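Local coordinates for protein octopine dehydrogenase (Pecten maximus, PDB 3C7A) that catalyses the NADH-dependent reductive condensation of L-arginine with pyruvate to D-octopine, and the reverse oxidation of octopine with NAD(+), at residues A14-L17 with S18-A22; M245-A248 with C249-C253; Y386-T390 with L391-L395. All coordinates share one frame; numbering follows the deposited sequence.

Contact 1: residues A14-L17 with S18-A22; sequences AHTL and SGLAA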
ATOM      1  N   ALA A  14      10.350  -3.846  -8.365  1.00 12.24           N
ATOM      2  CA  ALA A  14      10.587  -3.414  -9.748  1.00 12.20           C
ATOM      3  C   ALA A  14      11.460  -4.384 -10.551  1.00 12.20           C
ATOM      4  O   ALA A  14      11.249  -4.552 -11.757  1.00 12.09           O
ATOM      5  CB  ALA A  14      11.179  -2.007  -9.776  1.00 12.24           C
ATOM      6  N   HIS A  15      12.435  -5.006  -9.884  1.00 12.16           N
ATOM      7  CA  HIS A  15      13.280  -6.038 -10.503  1.00 12.19           C
ATOM      8  C   HIS A  15      12.457  -7.251 -10.953  1.00 12.06           C
ATOM      9  O   HIS A  15      12.615  -7.728 -12.081  1.00 11.94           O
ATOM     10  CB  HIS A  15      14.393  -6.489  -9.544  1.00 12.26           C
ATOM     11  CG  HIS A  15      15.625  -5.632  -9.580  1.00 12.65           C
ATOM     12  ND1 HIS A  15      15.652  -4.339  -9.098  1.00 13.00           N
ATOM     13  CD2 HIS A  15      16.881  -5.895 -10.017  1.00 13.05           C
ATOM     14  CE1 HIS A  15      16.866  -3.839  -9.250  1.00 13.32           C
ATOM     15  NE2 HIS A  15      17.631  -4.763  -9.804  1.00 13.51           N
ATOM     16  N   THR A  16      11.581  -7.734 -10.068  1.00 12.03           N
ATOM     17  CA  THR A  16      10.745  -8.915 -10.332  1.00 11.99           C
ATOM     18  C   THR A  16       9.728  -8.689 -11.466  1.00 12.07           C
ATOM     19  O   THR A  16       9.610  -9.524 -12.368  1.00 12.08           O
ATOM     20  CB  THR A  16      10.015  -9.405  -9.042  1.00 12.06           C
ATOM     21  OG1 THR A  16      10.965  -9.598  -7.986  1.00 11.89           O
ATOM     22  CG2 THR A  16       9.273 -10.722  -9.289  1.00 11.98           C
ATOM     23  N   LEU A  17       9.009  -7.567 -11.417  1.00 12.07           N
ATOM     24  CA  LEU A  17       7.977  -7.251 -12.416  1.00 12.17           C
ATOM     25  C   LEU A  17       8.537  -7.066 -13.835  1.00 12.22           C
ATOM     26  O   LEU A  17       7.942  -7.546 -14.805  1.00 12.10           O
ATOM     27  CB  LEU A  17       7.152  -6.024 -11.989  1.00 12.12           C
ATOM     28  CG  LEU A  17       6.025  -5.513 -12.904  1.00 12.14           C
ATOM     29  CD1 LEU A  17       4.892  -6.533 -13.062  1.00 12.08           C
ATOM     30  CD2 LEU A  17       5.480  -4.184 -12.398  1.00 12.11           C
ATOM     31  N   SER A  18       9.675  -6.376 -13.943  1.00 12.38           N
ATOM     32  CA  SER A  18      10.316  -6.106 -15.236  1.00 12.59           C
ATOM     33  C   SER A  18      10.774  -7.376 -15.962  1.00 12.64           C
ATOM     34  O   SER A  18      10.628  -7.485 -17.181  1.00 12.63           O
ATOM     35  CB  SER A  18      11.493  -5.139 -15.070  1.00 12.69           C
ATOM     36  OG  SER A  18      11.049  -3.840 -14.708  1.00 13.13           O
ATOM     37  N   GLY A  19      11.323  -8.325 -15.204  1.00 12.67           N
ATOM     38  CA  GLY A  19      11.804  -9.595 -15.751  1.00 12.81           C
ATOM     39  C   GLY A  19      10.710 -10.517 -16.269  1.00 12.94           C
ATOM     40  O   GLY A  19      10.864 -11.138 -17.323  1.00 12.89           O
ATOM     41  N   LEU A  20       9.605 -10.606 -15.528  1.00 13.03           N
ATOM     42  CA  LEU A  20       8.483 -11.474 -15.906  1.00 13.18           C
ATOM     43  C   LEU A  20       7.687 -10.947 -17.107  1.00 13.26           C
ATOM     44  O   LEU A  20       7.347 -11.715 -18.014  1.00 13.13           O
ATOM     45  CB  LEU A  20       7.552 -11.725 -14.709  1.00 13.20           C
ATOM     46  CG  LEU A  20       8.087 -12.488 -13.487  1.00 13.52           C
ATOM     47  CD1 LEU A  20       7.075 -12.449 -12.348  1.00 13.78           C
ATOM     48  CD2 LEU A  20       8.466 -13.934 -13.814  1.00 13.93           C
ATOM     49  N   ALA A  21       7.399  -9.644 -17.105  1.00 13.34           N
ATOM     50  CA  ALA A  21       6.624  -8.998 -18.173  1.00 13.58           C
ATOM     51  C   ALA A  21       7.328  -9.001 -19.536  1.00 13.75           C
ATOM     52  O   ALA A  21       6.681  -9.177 -20.573  1.00 13.72           O
ATOM     53  CB  ALA A  21       6.248  -7.571 -17.772  1.00 13.56           C
ATOM     54  N   ALA A  22       8.647  -8.812 -19.525  1.00 13.89           N
ATOM     55  CA  ALA A  22       9.442  -8.759 -20.758  1.00 14.14           C
ATOM     56  C   ALA A  22       9.665 -10.129 -21.412  1.00 14.33           C
ATOM     57  O   ALA A  22      10.202 -10.208 -22.522  1.00 14.28           O
ATOM     58  CB  ALA A  22      10.779  -8.056 -20.505  1.00 14.10           C
TER
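Ser18 turns its hydroxyl back along the helix onto the carbonyl of Ala14, one turn earlier. With OG beside its own backbone N (chi1 -68°), Ser18 OG donates to Ala14 O at 3.0 Å, while Ser18 N reaches Ala14 O at 3.3 Å from the other face of the carbonyl plane, so a single buried oxygen is gripped twice. A small hydroxyl suits this flank, which lies against Val7 and Val31 of the neighbouring strands. Replacing the serine by an alanine removes OG and would probably leave Ala14 O with only the bond from Ser18 N in this turn. Helix 12-21 is the first helix of the Rossmann-type beta-alpha-beta unit, its start belongs to the glycine-rich NADH-binding turn, Gly10 to Gly13, and Ala14 fits the alanine place of the GxGxxA pattern. On another flank Thr16 and Leu20 run side by side. Thr16 CG2, anti to its own N, meets Leu20 CD1 at 4.1 Å, and Trp146 of strand 146-150 touches both side chains. The threonine hides its polar branch by bonding OG1 to Asn12 O. Leu17, apolar and buried, packs on Val7, and Leu17 O accepts from Ala21 N (3.2 Å).

Contact 2: residues M245-A248 with C249-C253; sequences MLTA and CSNEC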
ATOM      1  N   MET A 245      -8.297  -3.745  22.487  1.00 19.85           N
ATOM      2  CA  MET A 245      -8.010  -2.513  21.748  1.00 19.79           C
ATOM      3  C   MET A 245      -8.244  -2.699  20.244  1.00 19.50           C
ATOM      4  O   MET A 245      -8.787  -1.810  19.580  1.00 19.39           O
ATOM      5  CB  MET A 245      -6.571  -2.052  22.021  1.00 20.05           C
ATOM      6  CG  MET A 245      -6.082  -0.883  21.163  1.00 20.78           C
ATOM      7  SD  MET A 245      -6.890   0.686  21.530  1.00 23.19           S
ATOM      8  CE  MET A 245      -5.946   1.230  22.953  1.00 22.44           C
ATOM      9  N   LEU A 246      -7.837  -3.857  19.724  1.00 19.16           N
ATOM     10  CA  LEU A 246      -8.003  -4.185  18.305  1.00 18.88           C
ATOM     11  C   LEU A 246      -9.475  -4.325  17.901  1.00 18.69           C
ATOM     12  O   LEU A 246      -9.863  -3.912  16.804  1.00 18.64           O
ATOM     13  CB  LEU A 246      -7.220  -5.458  17.946  1.00 18.79           C
ATOM     14  CG  LEU A 246      -5.685  -5.407  17.985  1.00 18.75           C
ATOM     15  CD1 LEU A 246      -5.095  -6.812  18.030  1.00 18.48           C
ATOM     16  CD2 LEU A 246      -5.106  -4.617  16.808  1.00 18.56           C
ATOM     17  N   THR A 247     -10.283  -4.904  18.791  1.00 18.49           N
ATOM     18  CA  THR A 247     -11.724  -5.076  18.560  1.00 18.23           C
ATOM     19  C   THR A 247     -12.453  -3.728  18.492  1.00 18.08           C
ATOM     20  O   THR A 247     -13.337  -3.537  17.651  1.00 18.01           O
ATOM     21  CB  THR A 247     -12.371  -5.986  19.644  1.00 18.25           C
ATOM     22  OG1 THR A 247     -11.683  -7.242  19.694  1.00 18.23           O
ATOM     23  CG2 THR A 247     -13.845  -6.245  19.344  1.00 18.37           C
ATOM     24  N   ALA A 248     -12.067  -2.801  19.368  1.00 17.86           N
ATOM     25  CA  ALA A 248     -12.675  -1.469  19.432  1.00 17.64           C
ATOM     26  C   ALA A 248     -12.389  -0.618  18.191  1.00 17.54           C
ATOM     27  O   ALA A 248     -13.261   0.124  17.729  1.00 17.47           O
ATOM     28  CB  ALA A 248     -12.232  -0.741  20.695  1.00 17.63           C
ATOM     29  N   CYS A 249     -11.171  -0.727  17.661  1.00 17.37           N
ATOM     30  CA  CYS A 249     -10.772  -0.000  16.451  1.00 17.28           C
ATOM     31  C   CYS A 249     -11.454  -0.555  15.193  1.00 17.21           C
ATOM     32  O   CYS A 249     -11.746   0.195  14.258  1.00 17.15           O
ATOM     33  CB  CYS A 249      -9.248  -0.009  16.286  1.00 17.32           C
ATOM     34  SG  CYS A 249      -8.336   1.060  17.448  1.00 17.36           S
ATOM     35  N   SER A 250     -11.702  -1.865  15.185  1.00 17.14           N
ATOM     36  CA  SER A 250     -12.421  -2.536  14.095  1.00 17.10           C
ATOM     37  C   SER A 250     -13.907  -2.156  14.055  1.00 17.20           C
ATOM     38  O   SER A 250     -14.485  -2.006  12.974  1.00 17.15           O
ATOM     39  CB  SER A 250     -12.268  -4.057  14.210  1.00 17.09           C
ATOM     40  OG  SER A 250     -13.001  -4.730  13.197  1.00 16.98           O
ATOM     41  N   ASN A 251     -14.516  -2.015  15.234  1.00 17.19           N
ATOM     42  CA  ASN A 251     -15.909  -1.578  15.350  1.00 17.25           C
ATOM     43  C   ASN A 251     -16.125  -0.152  14.829  1.00 17.24           C
ATOM     44  O   ASN A 251     -17.177   0.156  14.262  1.00 17.20           O
ATOM     45  CB  ASN A 251     -16.398  -1.695  16.802  1.00 17.29           C
ATOM     46  CG  ASN A 251     -16.725  -3.132  17.208  1.00 17.53           C
ATOM     47  OD1 ASN A 251     -16.833  -4.030  16.369  1.00 17.79           O
ATOM     48  ND2 ASN A 251     -16.894  -3.349  18.508  1.00 17.80           N
ATOM     49  N   GLU A 252     -15.122   0.705  15.021  1.00 17.17           N
ATOM     50  CA  GLU A 252     -15.159   2.085  14.523  1.00 17.18           C
ATOM     51  C   GLU A 252     -15.107   2.168  12.990  1.00 17.13           C
ATOM     52  O   GLU A 252     -15.688   3.081  12.397  1.00 17.10           O
ATOM     53  CB  GLU A 252     -14.049   2.929  15.169  1.00 17.13           C
ATOM     54  CG  GLU A 252     -14.365   3.364  16.608  1.00 17.18           C
ATOM     55  CD  GLU A 252     -13.181   3.983  17.350  1.00 17.40           C
ATOM     56  OE1 GLU A 252     -12.127   4.241  16.732  1.00 17.40           O
ATOM     57  OE2 GLU A 252     -13.311   4.216  18.571  1.00 17.76           O
ATOM     58  N   CYS A 253     -14.423   1.212  12.358  1.00 17.13           N
ATOM     59  CA  CYS A 253     -14.394   1.098  10.893  1.00 17.18           C
ATOM     60  C   CYS A 253     -15.788   0.817  10.307  1.00 17.29           C
ATOM     61  O   CYS A 253     -16.134   1.330   9.239  1.00 17.12           O
ATOM     62  CB  CYS A 253     -13.401   0.013  10.446  1.00 17.17           C
ATOM     63  SG  CYS A 253     -11.635   0.468  10.529  1.00 17.09           S
TER
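Met245 and Cys249, one helical turn apart, bring their sulfurs together: Met245 SD lies 4.3 Å from Cys249 SG, an apolar contact between two soft, polarisable atoms. The methionine sends CG anti to its backbone N (chi1 172°) and then bends at chi2 (69°), which brings SD alongside the cysteine. Cys249 SG in turn lies beside its own N and 3.6 Å from Met245 O. A thiol is compact enough to sit here buried, with Phe210 and Asn351 as further neighbours.

Backbone hydrogen bonds hold these turns in the usual i to i+4 pattern. Cys249 N donates to Met245 O at 3.2 Å, Ser250 N to Leu246 O, and Asn251 N to Thr247 O at 3.1 Å; the bond from Glu252 N to Ala248 O is weak. All belong to helix 240-263, a long helix within the alpha-helical domain characteristic of the octopine and nopaline dehydrogenase family. The Ser250 side chain is about 8 Å from that of Met206, which binds L-arginine, so the helix passes near the substrate site.

The polar side chains are served in different ways. Thr247 OG1 returns to Ala243 O, as threonine commonly does within a helix. Asn251, exposed to solvent, brings its amide carbon back to the preceding turn, with Asn251 CG 3.4 Å from Thr247 O. Glu252, though buried, has both carboxylate oxygens met by the start of helix 349-362: OE1 by Asn351 ND2 and OE2 by Ser350 N. The backbone N-H of Ser350, at the start of a helix, and the side-chain amide of Asn351 would probably stabilise the negative charge. Ala248 presents only a methyl to Ser350 of the same helix, which suits close helix packing.

Contact 3: residues Y386-T390 with L391-L395; sequences YGFNT and LDAIL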
ATOM      1  N   TYR A 386      -6.058  18.868  -0.009  1.00 17.46           N
ATOM      2  CA  TYR A 386      -6.216  19.215  -1.426  1.00 17.49           C
ATOM      3  C   TYR A 386      -7.477  20.048  -1.700  1.00 17.61           C
ATOM      4  O   TYR A 386      -7.737  20.435  -2.843  1.00 17.59           O
ATOM      5  CB  TYR A 386      -6.224  17.950  -2.295  1.00 17.43           C
ATOM      6  CG  TYR A 386      -5.041  17.022  -2.095  1.00 17.25           C
ATOM      7  CD1 TYR A 386      -3.786  17.330  -2.623  1.00 17.17           C
ATOM      8  CD2 TYR A 386      -5.183  15.824  -1.394  1.00 17.34           C
ATOM      9  CE1 TYR A 386      -2.696  16.474  -2.447  1.00 17.01           C
ATOM     10  CE2 TYR A 386      -4.100  14.958  -1.213  1.00 17.13           C
ATOM     11  CZ  TYR A 386      -2.863  15.291  -1.742  1.00 17.13           C
ATOM     12  OH  TYR A 386      -1.793  14.441  -1.566  1.00 17.19           O
ATOM     13  N   GLY A 387      -8.259  20.313  -0.655  1.00 17.77           N
ATOM     14  CA  GLY A 387      -9.460  21.140  -0.775  1.00 17.90           C
ATOM     15  C   GLY A 387     -10.759  20.397  -1.052  1.00 17.98           C
ATOM     16  O   GLY A 387     -11.753  21.013  -1.442  1.00 17.88           O
ATOM     17  N   PHE A 388     -10.750  19.078  -0.860  1.00 18.14           N
ATOM     18  CA  PHE A 388     -11.969  18.267  -0.949  1.00 18.34           C
ATOM     19  C   PHE A 388     -12.589  18.150   0.447  1.00 18.58           C
ATOM     20  O   PHE A 388     -12.139  17.347   1.270  1.00 18.51           O
ATOM     21  CB  PHE A 388     -11.678  16.871  -1.526  1.00 18.26           C
ATOM     22  CG  PHE A 388     -11.022  16.883  -2.888  1.00 18.21           C
ATOM     23  CD1 PHE A 388     -11.689  17.395  -4.002  1.00 18.15           C
ATOM     24  CD2 PHE A 388      -9.746  16.353  -3.061  1.00 18.22           C
ATOM     25  CE1 PHE A 388     -11.085  17.396  -5.263  1.00 17.94           C
ATOM     26  CE2 PHE A 388      -9.134  16.347  -4.318  1.00 18.35           C
ATOM     27  CZ  PHE A 388      -9.807  16.871  -5.421  1.00 18.02           C
ATOM     28  N   ASN A 389     -13.621  18.955   0.701  1.00 18.86           N
ATOM     29  CA  ASN A 389     -14.165  19.131   2.055  1.00 19.17           C
ATOM     30  C   ASN A 389     -15.504  18.431   2.340  1.00 19.32           C
ATOM     31  O   ASN A 389     -15.906  18.314   3.502  1.00 19.41           O
ATOM     32  CB  ASN A 389     -14.271  20.628   2.397  1.00 19.21           C
ATOM     33  CG  ASN A 389     -12.927  21.351   2.336  1.00 19.38           C
ATOM     34  OD1 ASN A 389     -12.841  22.475   1.838  1.00 19.87           O
ATOM     35  ND2 ASN A 389     -11.876  20.713   2.847  1.00 19.43           N
ATOM     36  N   THR A 390     -16.185  17.971   1.291  1.00 19.46           N
ATOM     37  CA  THR A 390     -17.485  17.299   1.436  1.00 19.63           C
ATOM     38  C   THR A 390     -17.461  15.862   0.899  1.00 19.70           C
ATOM     39  O   THR A 390     -16.541  15.484   0.167  1.00 19.67           O
ATOM     40  CB  THR A 390     -18.619  18.081   0.727  1.00 19.60           C
ATOM     41  OG1 THR A 390     -18.320  18.209  -0.669  1.00 19.80           O
ATOM     42  CG2 THR A 390     -18.798  19.467   1.340  1.00 19.56           C
ATOM     43  N   LEU A 391     -18.476  15.075   1.262  1.00 19.75           N
ATOM     44  CA  LEU A 391     -18.612  13.694   0.781  1.00 19.80           C
ATOM     45  C   LEU A 391     -18.829  13.608  -0.734  1.00 19.84           C
ATOM     46  O   LEU A 391     -18.348  12.673  -1.381  1.00 19.76           O
ATOM     47  CB  LEU A 391     -19.737  12.954   1.521  1.00 19.82           C
ATOM     48  CG  LEU A 391     -19.519  12.499   2.972  1.00 19.96           C
ATOM     49  CD1 LEU A 391     -20.805  11.911   3.548  1.00 19.94           C
ATOM     50  CD2 LEU A 391     -18.374  11.497   3.101  1.00 19.98           C
ATOM     51  N   ASP A 392     -19.550  14.584  -1.289  1.00 19.81           N
ATOM     52  CA  ASP A 392     -19.773  14.667  -2.735  1.00 19.90           C
ATOM     53  C   ASP A 392     -18.467  14.931  -3.491  1.00 19.68           C
ATOM     54  O   ASP A 392     -18.232  14.352  -4.554  1.00 19.67           O
ATOM     55  CB  ASP A 392     -20.813  15.747  -3.068  1.00 20.12           C
ATOM     56  CG  ASP A 392     -21.309  15.664  -4.506  1.00 20.71           C
ATOM     57  OD1 ASP A 392     -21.971  14.664  -4.863  1.00 21.66           O
ATOM     58  OD2 ASP A 392     -21.048  16.607  -5.282  1.00 21.67           O
ATOM     59  N   ALA A 393     -17.627  15.802  -2.931  1.00 19.42           N
ATOM     60  CA  ALA A 393     -16.318  16.126  -3.507  1.00 19.23           C
ATOM     61  C   ALA A 393     -15.330  14.958  -3.417  1.00 19.09           C
ATOM     62  O   ALA A 393     -14.497  14.775  -4.307  1.00 19.04           O
ATOM     63  CB  ALA A 393     -15.739  17.369  -2.842  1.00 19.19           C
ATOM     64  N   ILE A 394     -15.428  14.182  -2.338  1.00 18.97           N
ATOM     65  CA  ILE A 394     -14.612  12.977  -2.140  1.00 18.92           C
ATOM     66  C   ILE A 394     -14.948  11.885  -3.170  1.00 18.94           C
ATOM     67  O   ILE A 394     -14.052  11.203  -3.674  1.00 18.91           O
ATOM     68  CB  ILE A 394     -14.736  12.444  -0.680  1.00 18.86           C
ATOM     69  CG1 ILE A 394     -13.928  13.330   0.278  1.00 18.89           C
ATOM     70  CG2 ILE A 394     -14.268  10.987  -0.564  1.00 18.88           C
ATOM     71  CD1 ILE A 394     -14.390  13.280   1.729  1.00 18.76           C
ATOM     72  N   LEU A 395     -16.234  11.744  -3.490  1.00 18.99           N
ATOM     73  CA  LEU A 395     -16.703  10.715  -4.424  1.00 19.15           C
ATOM     74  C   LEU A 395     -16.475  11.049  -5.904  1.00 19.29           C
ATOM     75  O   LEU A 395     -16.056  10.183  -6.677  1.00 19.22           O
ATOM     76  CB  LEU A 395     -18.186  10.393  -4.183  1.00 19.05           C
ATOM     77  CG  LEU A 395     -18.597   9.612  -2.926  1.00 18.95           C
ATOM     78  CD1 LEU A 395     -20.102   9.707  -2.711  1.00 18.86           C
ATOM     79  CD2 LEU A 395     -18.155   8.152  -2.987  1.00 18.61           C
TER
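At Thr390 the chain passes from an extended conformation (phi -120°, psi 165°) into the helical turn that starts at Leu391, and Ile394 N closes that first turn by donating to Thr390 O at 3.0 Å. The threonine side chain turns into the same turn. Thr390 OG1 stands between its backbone N and carbonyl carbon (chi1 59°), where it faces the amides at the start of the helix and accepts a weak bond from Ala393 N at 3.4 Å. This makes Thr390 the N-cap of helix 391-396, a place suited to a short side chain with an acceptor oxygen, because the first amides of a helix have no preceding turn to bond to.

Ala393 points its methyl back at the cap, with CB 3.5 Å from Thr390 OG1; a methyl suits this buried inner side. The same methyl meets the ring of Phe388, whose CD1 lies 4.2 Å from Ala393 CB, an apolar contact that joins the loop before the cap to the helix. Lys399 supplies a cation-pi partner to that ring. Ile394 runs its longer branch alongside the capping residue's carbonyl, Ile394 CG1 lying 3.4 Å from Thr390 O, and also touches Phe123 of helix 121-129, where a branched apolar side chain is at home. Tyr386, earlier in the loop, packs on Phe123 too.

The three contacts follow one another along the chain and none touches another. Contact 1 lies in helix 12-21 of the N-terminal Rossmann-type unit, next to the dinucleotide-binding turn. Contact 2 lies in helix 240-263 of the helical domain, across the chain's centre from contact 1, with centres about 38 Å apart. Contact 3, near the C-terminus, opens the short helix 391-396, away from the cofactor and substrate sites; its centre is about 37 Å from that of contact 1 and 25 Å from that of contact 2. The chain thus places its cofactor-binding helix and a helix of the domain that carries Met206 and His212 in separate regions, with the bound dinucleotide beside the first.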